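Local coordinates for pectate lyase (Cellvibrio cellulosa, PDB 1GXM), which cleaves pectate (polygalacturonic acid) by an anti-beta-elimination mechanism, this chain being the catalytic module of a longer family 10 polysaccharide lyase, at residues Val39-Gln44 with Val81-Val86; Gly69-Gly74 with Asn104-Ser109; Phe290-Arg293 with Lys297-Asp300. One frame throughout, in Å; residues are numbered along the deposited sequence.

Interaction 1 (Val39-Gln44 with Val81-Val86); sequences VVLSYQ and VFLAEV
Val40 and Leu41 of helix 37-42 face Phe82 and Leu83 of helix 77-90 through an entirely apolar contact, with no hydrogen bond between the two segments. Val40 points at the other helix and divides its work between two residues. Its CB already lies 4.1 Å from Phe82 CE2. From there the branches separate. CG2 goes to the aromatic ring, 3.8 Å from Phe82 CE2. CG1, anti to the backbone N (chi1 174°), turns to the other neighbour and rests 4.3 Å from Leu83 CD1. That leucine methyl is the common point of the contact, since it also sits 4.1 Å from Leu41 CA and 4.3 Å from Leu41 CD1. Leu83 thus places one methyl against Val40 CG1, Leu41 CA and Leu41 CD1, while Phe82 meets Val40 alone. One face of the Phe82 ring is packed from within its own helix by Val86 CG2, one turn on, and Trp32 makes an edge-to-face pair with the same ring. Ser42 OG donates to Val39 O at 2.6 Å and is also bonded to Gly62 N. Val40 O receives Trp50 NE1. Leu41 also touches Lys94, Tyr95 and Ala98 of helix 93-109, and Val86 touches Tyr95 there too. On a further flank Val81 packs on Leu25 and Ala28 of helix 20-28, and Glu85 OE1 forms a salt bridge with Arg29, the residue after that helix. Helix 77-90 thus contacts helices 20-28, 37-42 and 93-109, a helix-on-helix arrangement consistent with the alpha/alpha architecture of this clan.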
loop_
_atom_site.group_PDB
_atom_site.type_symbol
_atom_site.label_atom_id
_atom_site.label_comp_id
_atom_site.label_asym_id
_atom_site.label_seq_id
_atom_site.Cartn_x
_atom_site.Cartn_y
_atom_site.Cartn_z
ATOM N N VAL A 39 -17.769 -0.608 18.141
ATOM C CA VAL A 39 -16.847 -1.730 18.252
ATOM C C VAL A 39 -15.493 -1.321 17.679
ATOM O O VAL A 39 -14.477 -1.423 18.354
ATOM C CB VAL A 39 -17.368 -2.998 17.558
ATOM C CG1 VAL A 39 -16.319 -4.115 17.550
ATOM C CG2 VAL A 39 -18.607 -3.479 18.261
ATOM N N VAL A 40 -15.487 -0.820 16.454
ATOM C CA VAL A 40 -14.231 -0.373 15.849
ATOM C C VAL A 40 -13.532 0.638 16.724
ATOM O O VAL A 40 -12.349 0.536 16.997
ATOM C CB VAL A 40 -14.475 0.200 14.442
ATOM C CG1 VAL A 40 -13.209 0.798 13.871
ATOM C CG2 VAL A 40 -14.993 -0.887 13.560
ATOM N N LEU A 41 -14.284 1.621 17.181
ATOM C CA LEU A 41 -13.739 2.680 18.001
ATOM C C LEU A 41 -13.037 2.101 19.239
ATOM O O LEU A 41 -11.978 2.560 19.664
ATOM C CB LEU A 41 -14.865 3.620 18.430
ATOM C CG LEU A 41 -14.500 4.737 19.388
ATOM C CD1 LEU A 41 -13.413 5.669 18.838
ATOM C CD2 LEU A 41 -15.759 5.519 19.696
ATOM N N SER A 42 -13.666 1.088 19.814
ATOM C CA SER A 42 -13.255 0.545 21.099
ATOM C C SER A 42 -11.941 -0.227 21.047
ATOM O O SER A 42 -11.387 -0.505 22.099
ATOM C CB SER A 42 -14.342 -0.351 21.676
ATOM O OG SER A 42 -14.422 -1.565 20.984
ATOM N N TYR A 43 -11.438 -0.530 19.851
ATOM C CA TYR A 43 -10.137 -1.192 19.718
ATOM C C TYR A 43 -8.997 -0.252 19.368
ATOM O O TYR A 43 -7.867 -0.679 19.266
ATOM C CB TYR A 43 -10.207 -2.321 18.681
ATOM C CG TYR A 43 -10.969 -3.483 19.226
ATOM C CD1 TYR A 43 -10.334 -4.439 20.005
ATOM C CD2 TYR A 43 -12.329 -3.587 19.034
ATOM C CE1 TYR A 43 -11.038 -5.495 20.556
ATOM C CE2 TYR A 43 -13.044 -4.635 19.593
ATOM C CZ TYR A 43 -12.391 -5.579 20.364
ATOM O OH TYR A 43 -13.095 -6.622 20.940
ATOM N N GLN A 44 -9.280 1.028 19.191
ATOM C CA GLN A 44 -8.220 1.978 18.946
ATOM C C GLN A 44 -7.283 2.006 20.134
ATOM O O GLN A 44 -7.705 2.077 21.287
ATOM C CB GLN A 44 -8.785 3.362 18.682
ATOM C CG GLN A 44 -7.765 4.276 18.057
ATOM C CD GLN A 44 -8.314 5.648 17.729
ATOM O OE1 GLN A 44 -9.343 6.049 18.266
ATOM N NE2 GLN A 44 -7.642 6.355 16.823
ATOM N N VAL A 81 -10.721 5.856 8.093
ATOM C CA VAL A 81 -11.527 6.356 6.995
ATOM C C VAL A 81 -12.988 6.072 7.332
ATOM O O VAL A 81 -13.862 6.926 7.196
ATOM C CB VAL A 81 -11.119 5.712 5.661
ATOM C CG1 VAL A 81 -12.128 6.025 4.568
ATOM C CG2 VAL A 81 -9.730 6.193 5.253
ATOM N N PHE A 82 -13.249 4.850 7.774
ATOM C CA PHE A 82 -14.568 4.443 8.211
ATOM C C PHE A 82 -15.127 5.352 9.288
ATOM O O PHE A 82 -16.249 5.859 9.169
ATOM C CB PHE A 82 -14.480 2.997 8.682
ATOM C CG PHE A 82 -15.700 2.517 9.387
ATOM C CD1 PHE A 82 -16.899 2.363 8.707
ATOM C CD2 PHE A 82 -15.644 2.219 10.733
ATOM C CE1 PHE A 82 -18.026 1.909 9.385
ATOM C CE2 PHE A 82 -16.739 1.767 11.403
ATOM C CZ PHE A 82 -17.930 1.600 10.735
ATOM N N LEU A 83 -14.355 5.625 10.323
ATOM C CA LEU A 83 -14.888 6.437 11.415
ATOM C C LEU A 83 -15.021 7.893 10.995
ATOM O O LEU A 83 -15.859 8.614 11.515
ATOM C CB LEU A 83 -14.035 6.310 12.672
ATOM C CG LEU A 83 -14.069 4.949 13.357
ATOM C CD1 LEU A 83 -13.266 4.992 14.607
ATOM C CD2 LEU A 83 -15.483 4.515 13.632
ATOM N N ALA A 84 -14.225 8.341 10.035
ATOM C CA ALA A 84 -14.387 9.695 9.523
ATOM C C ALA A 84 -15.722 9.817 8.826
ATOM O O ALA A 84 -16.404 10.843 8.933
ATOM C CB ALA A 84 -13.243 10.068 8.585
ATOM N N GLU A 85 -16.082 8.776 8.086
ATOM C CA GLU A 85 -17.361 8.726 7.393
ATOM C C GLU A 85 -18.491 8.679 8.413
ATOM O O GLU A 85 -19.475 9.364 8.275
ATOM C CB GLU A 85 -17.429 7.528 6.455
ATOM C CG GLU A 85 -18.764 7.361 5.749
ATOM C CD GLU A 85 -19.058 8.434 4.716
ATOM O OE1 GLU A 85 -18.138 9.131 4.274
ATOM O OE2 GLU A 85 -20.245 8.583 4.316
ATOM N N VAL A 86 -18.337 7.883 9.457
ATOM C CA VAL A 86 -19.338 7.836 10.517
ATOM C C VAL A 86 -19.503 9.197 11.159
ATOM O O VAL A 86 -20.633 9.614 11.422
ATOM C CB VAL A 86 -18.976 6.775 11.580
ATOM C CG1 VAL A 86 -19.898 6.886 12.787
ATOM C CG2 VAL A 86 -19.046 5.400 10.996
#

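Interaction 2 (Gly69-Gly74 with Asn104-Ser109); sequences GTIDNG and NFLVNS
Thr70 OG1 is gripped by two backbone groups. It accepts from Asp72 N at 3.0 Å, with a nearly straight N-H...O angle of 165°, and it is also hydrogen-bonded to Gln118 O. The first bond makes an ST turn with Ile71 in the middle. The threonine side chain itself is directed away from helix 93-109, and Thr70 approaches the helix through its backbone N, 4.1 Å from Phe105 CZ. The main partner of that ring is Gly69. Phe105 CZ comes to 3.5 Å from Gly69 CA, and CE1 follows at 3.8 Å from the same CA. Gly69 has no side chain, and the tip of the phenylalanine packs directly on its backbone. With CG anti to the backbone N (chi1 170°), Phe105 stretches from its helix toward the strand. That strand, 69-70, pairs with 119-120 in a small antiparallel sheet, and Phe105 also touches Tyr120 on the second strand, so helix 93-109 lies against both members of the sheet. One residue beyond the strand, the contact becomes purely aliphatic. Ile71 uses its CG2 methyl, 3.8 Å from Leu106 CD2, and the two side chains cross obliquely. Leu106 does not aim at Ile71 from its CB; only its distal methyl arrives there. Its backbone O accepts Ser109 OG at 2.7 Å, a bond within the helix with the donor tilted 25° from the carbonyl plane. The side chain of Asp72, whose N closes the turn, forms a salt bridge with Lys52 through OD2. On another flank of helix 93-109, Val107 packs on Arg166, Phe167 and Ala170 of helix 161-181.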
loop_
_atom_site.group_PDB
_atom_site.type_symbol
_atom_site.label_atom_id
_atom_site.label_comp_id
_atom_site.label_asym_id
_atom_site.label_seq_id
_atom_site.Cartn_x
_atom_site.Cartn_y
_atom_site.Cartn_z
ATOM N N GLY A 69 0.346 0.438 17.080
ATOM C CA GLY A 69 -0.564 0.429 15.959
ATOM C C GLY A 69 0.127 -0.145 14.745
ATOM O O GLY A 69 1.336 -0.240 14.696
ATOM N N THR A 70 -0.668 -0.520 13.767
ATOM C CA THR A 70 -0.136 -1.063 12.549
ATOM C C THR A 70 -0.920 -0.615 11.347
ATOM O O THR A 70 -2.092 -0.284 11.433
ATOM C CB THR A 70 -0.059 -2.597 12.630
ATOM O OG1 THR A 70 0.601 -3.114 11.465
ATOM C CG2 THR A 70 -1.401 -3.252 12.646
ATOM N N ILE A 71 -0.228 -0.589 10.211
ATOM C CA ILE A 71 -0.862 -0.386 8.914
ATOM C C ILE A 71 -0.836 -1.664 8.076
ATOM O O ILE A 71 -1.120 -1.640 6.882
ATOM C CB ILE A 71 -0.221 0.785 8.163
ATOM C CG1 ILE A 71 1.270 0.594 7.997
ATOM C CG2 ILE A 71 -0.501 2.078 8.904
ATOM C CD1 ILE A 71 1.891 1.542 6.984
ATOM N N ASP A 72 -0.532 -2.784 8.705
ATOM C CA ASP A 72 -0.612 -4.059 8.017
ATOM C C ASP A 72 -2.057 -4.513 7.904
ATOM O O ASP A 72 -2.892 -4.209 8.745
ATOM C CB ASP A 72 0.208 -5.094 8.731
ATOM C CG ASP A 72 0.385 -6.354 7.919
ATOM O OD1 ASP A 72 0.364 -6.307 6.661
ATOM O OD2 ASP A 72 0.520 -7.422 8.502
ATOM N N ASN A 73 -2.341 -5.259 6.845
ATOM C CA ASN A 73 -3.678 -5.833 6.656
ATOM C C ASN A 73 -4.793 -4.790 6.776
ATOM O O ASN A 73 -5.845 -5.064 7.359
ATOM C CB ASN A 73 -3.907 -7.015 7.599
ATOM C CG ASN A 73 -5.017 -7.952 7.111
ATOM O OD1 ASN A 73 -5.344 -7.973 5.920
ATOM N ND2 ASN A 73 -5.585 -8.735 8.031
ATOM N N GLY A 74 -4.533 -3.601 6.240
ATOM C CA GLY A 74 -5.496 -2.510 6.198
ATOM C C GLY A 74 -5.743 -1.840 7.527
ATOM O O GLY A 74 -6.579 -0.952 7.626
ATOM N N ASN A 104 -2.837 11.562 13.721
ATOM C CA ASN A 104 -1.674 11.888 14.515
ATOM C C ASN A 104 -0.744 10.693 14.595
ATOM O O ASN A 104 0.462 10.831 14.500
ATOM C CB ASN A 104 -2.115 12.329 15.909
ATOM C CG ASN A 104 -0.978 12.813 16.767
ATOM O OD1 ASN A 104 -0.156 13.604 16.342
ATOM N ND2 ASN A 104 -0.939 12.340 18.005
ATOM N N PHE A 105 -1.322 9.513 14.810
ATOM C CA PHE A 105 -0.558 8.280 14.848
ATOM C C PHE A 105 0.240 8.087 13.551
ATOM O O PHE A 105 1.438 7.824 13.577
ATOM C CB PHE A 105 -1.486 7.093 15.035
ATOM C CG PHE A 105 -0.811 5.779 14.837
ATOM C CD1 PHE A 105 -0.044 5.220 15.849
ATOM C CD2 PHE A 105 -0.882 5.120 13.625
ATOM C CE1 PHE A 105 0.623 4.026 15.646
ATOM C CE2 PHE A 105 -0.220 3.912 13.433
ATOM C CZ PHE A 105 0.524 3.381 14.452
ATOM N N LEU A 106 -0.439 8.229 12.421
ATOM C CA LEU A 106 0.237 8.029 11.147
ATOM C C LEU A 106 1.395 8.992 10.983
ATOM O O LEU A 106 2.495 8.604 10.617
ATOM C CB LEU A 106 -0.722 8.152 9.975
ATOM C CG LEU A 106 -1.790 7.073 9.819
ATOM C CD1 LEU A 106 -2.643 7.417 8.635
ATOM C CD2 LEU A 106 -1.182 5.703 9.609
ATOM N N VAL A 107 1.163 10.268 11.296
ATOM C CA VAL A 107 2.235 11.236 11.170
ATOM C C VAL A 107 3.346 10.991 12.190
ATOM O O VAL A 107 4.527 11.053 11.862
ATOM C CB VAL A 107 1.729 12.676 11.221
ATOM C CG1 VAL A 107 2.918 13.645 11.077
ATOM C CG2 VAL A 107 0.695 12.900 10.093
ATOM N N ASN A 108 2.972 10.663 13.425
ATOM C CA ASN A 108 3.966 10.354 14.451
ATOM C C ASN A 108 4.855 9.191 14.074
ATOM O O ASN A 108 6.033 9.154 14.429
ATOM C CB ASN A 108 3.325 10.040 15.785
ATOM C CG ASN A 108 2.841 11.269 16.499
ATOM O OD1 ASN A 108 3.287 12.395 16.219
ATOM N ND2 ASN A 108 1.924 11.069 17.439
ATOM N N SER A 109 4.281 8.239 13.325
ATOM C CA SER A 109 5.039 7.062 12.901
ATOM C C SER A 109 6.052 7.348 11.821
ATOM O O SER A 109 6.925 6.543 11.573
ATOM C CB SER A 109 4.090 5.988 12.417
ATOM O OG SER A 109 3.663 6.208 11.090
#

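Interaction 3 (Phe290-Arg293 with Lys297-Asp300); sequences FSDR and KFYD
Phe290 and Phe298 are joined by two backbone hydrogen bonds. Phe290 N donates to Phe298 O at 2.9 Å, and Phe298 N returns a bond to Phe290 O at 3.0 Å. Phe290 O is also approached by Lys297 CA at 3.4 Å, a CA-H...O contact. Phe298 CG stands between its own backbone N and carbonyl carbon (chi1 54°), which folds the ring back across the partner strand. Phe290 CB then lies over a face of this ring, 4.1 Å from its centroid and 27° off the normal, a CH-pi contact. The reciprocal bonds mark an antiparallel hydrogen-bonded pair, the register of a short, weakly bonded beta hairpin, 290-291 with 297-298. Both phenylalanines leave one side of it, whereas Ser291 and Lys297 leave the other. Asp292 CB sits at the edge of the Phe298 ring, near its plane, 4.1 Å from CE1. Ser291 O comes within 3.4 Å of Phe298 CZ, and this buried oxygen has no hydrogen-bond partner in the model. The Phe290 ring points its edge at the outgoing backbone, with CE2 3.5 Å from Tyr299 O and CD2 near Asp300 N. Met304 packs on Phe290, and Gln303 on Phe298. The remaining polar groups bind locally or beyond the hairpin. Asp292 OD1 accepts Arg293 N at 2.8 Å and is bonded to Ser305 OG as well. Asp300 OD1 is hydrogen-bonded to Thr302 OG1. Ser291 OG pairs with Ser296 O across the turn, and Lys297 NZ forms a salt bridge with Asp282.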
loop_
_atom_site.group_PDB
_atom_site.type_symbol
_atom_site.label_atom_id
_atom_site.label_comp_id
_atom_site.label_asym_id
_atom_site.label_seq_id
_atom_site.Cartn_x
_atom_site.Cartn_y
_atom_site.Cartn_z
ATOM N N PHE A 290 11.252 -16.863 -7.033
ATOM C CA PHE A 290 10.556 -17.479 -5.931
ATOM C C PHE A 290 11.474 -17.640 -4.746
ATOM O O PHE A 290 12.684 -17.624 -4.865
ATOM C CB PHE A 290 10.023 -18.840 -6.369
ATOM C CG PHE A 290 9.304 -18.786 -7.674
ATOM C CD1 PHE A 290 8.062 -18.185 -7.756
ATOM C CD2 PHE A 290 9.893 -19.243 -8.824
ATOM C CE1 PHE A 290 7.420 -18.074 -8.984
ATOM C CE2 PHE A 290 9.252 -19.140 -10.046
ATOM C CZ PHE A 290 8.019 -18.555 -10.123
ATOM N N SER A 291 10.853 -17.843 -3.605
ATOM C CA SER A 291 11.576 -18.080 -2.370
ATOM C C SER A 291 10.847 -19.151 -1.565
ATOM O O SER A 291 9.937 -19.817 -2.063
ATOM C CB SER A 291 11.794 -16.766 -1.625
ATOM O OG SER A 291 12.595 -16.964 -0.482
ATOM N N ASP A 292 11.258 -19.339 -0.329
ATOM C CA ASP A 292 10.695 -20.389 0.478
ATOM C C ASP A 292 11.038 -20.082 1.914
ATOM O O ASP A 292 11.668 -19.077 2.193
ATOM C CB ASP A 292 11.289 -21.721 0.032
ATOM C CG ASP A 292 10.353 -22.894 0.204
ATOM O OD1 ASP A 292 9.460 -22.854 1.079
ATOM O OD2 ASP A 292 10.513 -23.907 -0.511
ATOM N N ARG A 293 10.640 -20.961 2.825
ATOM C CA ARG A 293 10.833 -20.683 4.240
ATOM C C ARG A 293 12.281 -20.652 4.649
ATOM O O ARG A 293 12.592 -20.047 5.670
ATOM C CB ARG A 293 10.029 -21.660 5.081
ATOM C CG ARG A 293 8.543 -21.383 4.933
ATOM C CD ARG A 293 7.733 -21.830 6.085
ATOM N NE ARG A 293 6.298 -21.613 5.948
ATOM C CZ ARG A 293 5.626 -20.584 6.446
ATOM N NH1 ARG A 293 6.234 -19.597 7.104
ATOM N NH2 ARG A 293 4.314 -20.532 6.283
ATOM N N LYS A 297 16.439 -18.482 -2.966
ATOM C CA LYS A 297 15.961 -17.761 -4.121
ATOM C C LYS A 297 16.173 -18.654 -5.325
ATOM O O LYS A 297 17.256 -19.186 -5.530
ATOM C CB LYS A 297 16.710 -16.436 -4.238
ATOM C CG LYS A 297 16.331 -15.584 -5.379
ATOM C CD LYS A 297 17.036 -14.242 -5.272
ATOM C CE LYS A 297 16.791 -13.379 -6.484
ATOM N NZ LYS A 297 17.551 -12.113 -6.327
ATOM N N PHE A 298 15.127 -18.853 -6.110
ATOM C CA PHE A 298 15.184 -19.797 -7.203
ATOM C C PHE A 298 14.149 -19.428 -8.235
ATOM O O PHE A 298 13.330 -18.552 -8.023
ATOM C CB PHE A 298 15.052 -21.216 -6.674
ATOM C CG PHE A 298 13.846 -21.435 -5.832
ATOM C CD1 PHE A 298 13.876 -21.163 -4.489
ATOM C CD2 PHE A 298 12.669 -21.927 -6.374
ATOM C CE1 PHE A 298 12.770 -21.374 -3.724
ATOM C CE2 PHE A 298 11.552 -22.089 -5.602
ATOM C CZ PHE A 298 11.606 -21.830 -4.293
ATOM N N TYR A 299 14.228 -20.074 -9.386
ATOM C CA TYR A 299 13.539 -19.610 -10.576
ATOM C C TYR A 299 12.512 -20.570 -11.147
ATOM O O TYR A 299 11.879 -20.229 -12.143
ATOM C CB TYR A 299 14.556 -19.190 -11.629
ATOM C CG TYR A 299 15.374 -18.029 -11.157
ATOM C CD1 TYR A 299 14.880 -16.743 -11.206
ATOM C CD2 TYR A 299 16.632 -18.222 -10.599
ATOM C CE1 TYR A 299 15.600 -15.681 -10.758
ATOM C CE2 TYR A 299 17.369 -17.145 -10.141
ATOM C CZ TYR A 299 16.842 -15.872 -10.215
ATOM O OH TYR A 299 17.545 -14.787 -9.785
ATOM N N ASP A 300 12.324 -21.714 -10.505
ATOM C CA ASP A 300 11.357 -22.717 -10.923
ATOM C C ASP A 300 10.447 -22.984 -9.732
ATOM O O ASP A 300 10.861 -23.503 -8.715
ATOM C CB ASP A 300 12.111 -23.965 -11.369
ATOM C CG ASP A 300 11.222 -25.086 -11.794
ATOM O OD1 ASP A 300 9.993 -25.038 -11.557
ATOM O OD2 ASP A 300 11.707 -26.092 -12.380
#

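In the fold
Interactions 1 and 2 are neighbours, their centres 14 Å apart and their nearest atoms about 6 Å apart, on the same side of the chain's centre. Their segments alternate along the sequence: helix 37-42, strand 69-70, helix 77-90, helix 93-109. Helix 93-109 serves both, since it carries Phe105 and Leu106 of interaction 2 and, nearer its start, touches Leu41 and Val86 of interaction 1. Interaction 3 comes later in the chain and lies remote, its centre about 40 Å from that of interaction 1 and 31 Å from that of interaction 2. The first two thus pack early elements of the catalytic module; the hairpin is a separate local unit, opposite interaction 1 across the chain's centre.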